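Local coordinates for immunity protein (Neisseria meningitidis, PDB 4Q7O) that probably protects its own cell by neutralising the partner toxin of a contact-dependent growth-inhibition system, at residues Lys45-Thr50 against Ala58-Ile63. Sequence-based numbering, arbitrary orientation.
Sequences KNITTT and AQYEKI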
loop_
_atom_site.group_PDB
_atom_site.type_symbol
_atom_site.label_atom_id
_atom_site.label_comp_id
_atom_site.label_asym_id
_atom_site.label_seq_id
_atom_site.Cartn_x
_atom_site.Cartn_y
_atom_site.Cartn_z
ATOM N N LYS B 45 -17.414 -5.868 -8.721
ATOM C CA LYS B 45 -18.830 -6.235 -8.629
ATOM C C LYS B 45 -19.211 -6.977 -7.357
ATOM O O LYS B 45 -20.303 -6.775 -6.815
ATOM C CB LYS B 45 -19.228 -7.119 -9.812
ATOM C CG LYS B 45 -19.367 -6.386 -11.110
ATOM C CD LYS B 45 -19.977 -7.289 -12.150
ATOM C CE LYS B 45 -18.991 -7.593 -13.244
ATOM N NZ LYS B 45 -19.574 -8.516 -14.255
ATOM N N ASN B 46 -18.324 -7.855 -6.898
ATOM C CA ASN B 46 -18.681 -8.814 -5.856
ATOM C C ASN B 46 -19.044 -8.165 -4.532
ATOM O O ASN B 46 -19.785 -8.737 -3.744
ATOM C CB ASN B 46 -17.565 -9.837 -5.639
ATOM C CG ASN B 46 -17.613 -10.984 -6.624
ATOM O OD1 ASN B 46 -18.276 -10.914 -7.659
ATOM N ND2 ASN B 46 -16.894 -12.054 -6.305
ATOM N N ILE B 47 -18.526 -6.969 -4.287
ATOM C CA ILE B 47 -18.839 -6.273 -3.045
ATOM C C ILE B 47 -20.352 -6.024 -2.911
ATOM O O ILE B 47 -20.889 -6.034 -1.808
ATOM C CB ILE B 47 -18.019 -4.969 -2.890
ATOM C CG1 ILE B 47 -18.023 -4.496 -1.429
ATOM C CG2 ILE B 47 -18.501 -3.881 -3.871
ATOM C CD1 ILE B 47 -16.969 -3.446 -1.129
ATOM N N THR B 48 -21.040 -5.854 -4.040
ATOM C CA THR B 48 -22.485 -5.597 -4.037
ATOM C C THR B 48 -23.319 -6.870 -4.015
ATOM O O THR B 48 -24.504 -6.836 -3.679
ATOM C CB THR B 48 -22.921 -4.803 -5.286
ATOM O OG1 THR B 48 -22.878 -5.657 -6.437
ATOM C CG2 THR B 48 -22.023 -3.599 -5.508
ATOM N N THR B 49 -22.714 -7.989 -4.395
ATOM C CA THR B 49 -23.454 -9.244 -4.508
ATOM C C THR B 49 -23.117 -10.224 -3.389
ATOM O O THR B 49 -23.776 -10.242 -2.351
ATOM C CB THR B 49 -23.254 -9.911 -5.884
ATOM O OG1 THR B 49 -21.858 -10.114 -6.131
ATOM C CG2 THR B 49 -23.828 -9.034 -6.986
ATOM N N THR B 50 -22.086 -11.034 -3.601
ATOM C CA THR B 50 -21.711 -12.066 -2.638
ATOM C C THR B 50 -21.035 -11.479 -1.401
ATOM O O THR B 50 -21.064 -12.078 -0.324
ATOM C CB THR B 50 -20.774 -13.110 -3.269
ATOM O OG1 THR B 50 -19.517 -12.498 -3.577
ATOM C CG2 THR B 50 -21.394 -13.676 -4.543
ATOM N N ALA B 58 -4.639 -11.624 -2.213
ATOM C CA ALA B 58 -5.565 -10.509 -2.008
ATOM C C ALA B 58 -6.995 -10.985 -1.867
ATOM O O ALA B 58 -7.474 -11.760 -2.684
ATOM C CB ALA B 58 -5.464 -9.512 -3.155
ATOM N N GLN B 59 -7.695 -10.493 -0.853
ATOM C CA GLN B 59 -9.096 -10.849 -0.688
ATOM C C GLN B 59 -9.847 -9.826 0.143
ATOM O O GLN B 59 -9.251 -9.058 0.904
ATOM C CB GLN B 59 -9.230 -12.219 -0.017
ATOM C CG GLN B 59 -8.758 -12.220 1.432
ATOM C CD GLN B 59 -9.078 -13.510 2.165
ATOM O OE1 GLN B 59 -10.009 -14.231 1.803
ATOM N NE2 GLN B 59 -8.310 -13.801 3.209
ATOM N N TYR B 60 -11.167 -9.839 0.003
ATOM C CA TYR B 60 -12.042 -9.178 0.964
ATOM C C TYR B 60 -13.230 -10.059 1.291
ATOM O O TYR B 60 -13.617 -10.932 0.507
ATOM C CB TYR B 60 -12.508 -7.783 0.500
ATOM C CG TYR B 60 -13.352 -7.767 -0.767
ATOM C CD1 TYR B 60 -14.697 -8.149 -0.751
ATOM C CD2 TYR B 60 -12.806 -7.352 -1.979
ATOM C CE1 TYR B 60 -15.469 -8.137 -1.915
ATOM C CE2 TYR B 60 -13.565 -7.328 -3.147
ATOM C CZ TYR B 60 -14.898 -7.724 -3.107
ATOM O OH TYR B 60 -15.672 -7.707 -4.251
ATOM N N GLU B 61 -13.824 -9.807 2.449
ATOM C CA GLU B 61 -15.026 -10.501 2.853
ATOM C C GLU B 61 -15.779 -9.594 3.809
ATOM O O GLU B 61 -15.213 -9.135 4.804
ATOM C CB GLU B 61 -14.656 -11.819 3.535
ATOM C CG GLU B 61 -15.809 -12.722 3.901
ATOM C CD GLU B 61 -15.332 -13.943 4.668
ATOM O OE1 GLU B 61 -14.154 -13.952 5.090
ATOM O OE2 GLU B 61 -16.127 -14.890 4.843
ATOM N N LYS B 62 -17.039 -9.306 3.501
ATOM C CA LYS B 62 -17.888 -8.631 4.471
ATOM C C LYS B 62 -17.947 -9.474 5.739
ATOM O O LYS B 62 -18.009 -10.707 5.677
ATOM C CB LYS B 62 -19.292 -8.430 3.913
ATOM C CG LYS B 62 -19.359 -7.394 2.812
ATOM C CD LYS B 62 -20.787 -7.157 2.365
ATOM C CE LYS B 62 -20.857 -6.043 1.333
ATOM N NZ LYS B 62 -22.239 -5.818 0.824
ATOM N N ILE B 63 -17.924 -8.809 6.889
ATOM C CA ILE B 63 -17.874 -9.514 8.158
ATOM C C ILE B 63 -19.277 -9.816 8.646
ATOM O O ILE B 63 -20.098 -8.909 8.805
ATOM C CB ILE B 63 -17.100 -8.698 9.205
ATOM C CG1 ILE B 63 -15.623 -8.617 8.797
ATOM C CG2 ILE B 63 -17.243 -9.318 10.592
ATOM C CD1 ILE B 63 -14.802 -7.678 9.633
HETATM O O HOH W 1 -22.945 -8.351 -0.180
#
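N46 meets Y60 near the end of helix 37-46, its CB 3.2 Å from Y60 OH. The N46 amide has its own partner: ND2 is bonded to H52 O. I47 touches Y60 and K62. Its backbone N is 2.9 Å from Y60 OH, but the angle is poor for a hydrogen bond; the hydroxyl is bonded instead to C43 O in the helix. I47 CB packs on the phenol end of the ring, 4.2 Å from Y60 CZ. With chi1 at 63°, Y60 CG is flanked by its own N and C, which sends the phenol off the strand toward the helix end. K62, two residues on, reaches out from the same side of the strand. Its chain is extended beyond CG and brings NZ to I47 O at 3.0 Å, almost straight in line with the carbonyl (C=O...N 175°). T48 turns back to its own segment, where its N and OG1 both bond to K45 O. At T49, the carbonyl O accepts from a water that in turn accepts from K62 NZ (2.8 Å), so the ammonium group holds I47 O directly and T49 O through the water. The contact thus joins the end of helix 37-46 and the turn that follows to strand 58-62 of the antiparallel sheet. Helix 104-121 packs alongside, with F111 edge-to-face on Y60, and Y136 of helix 126-139 touches I47.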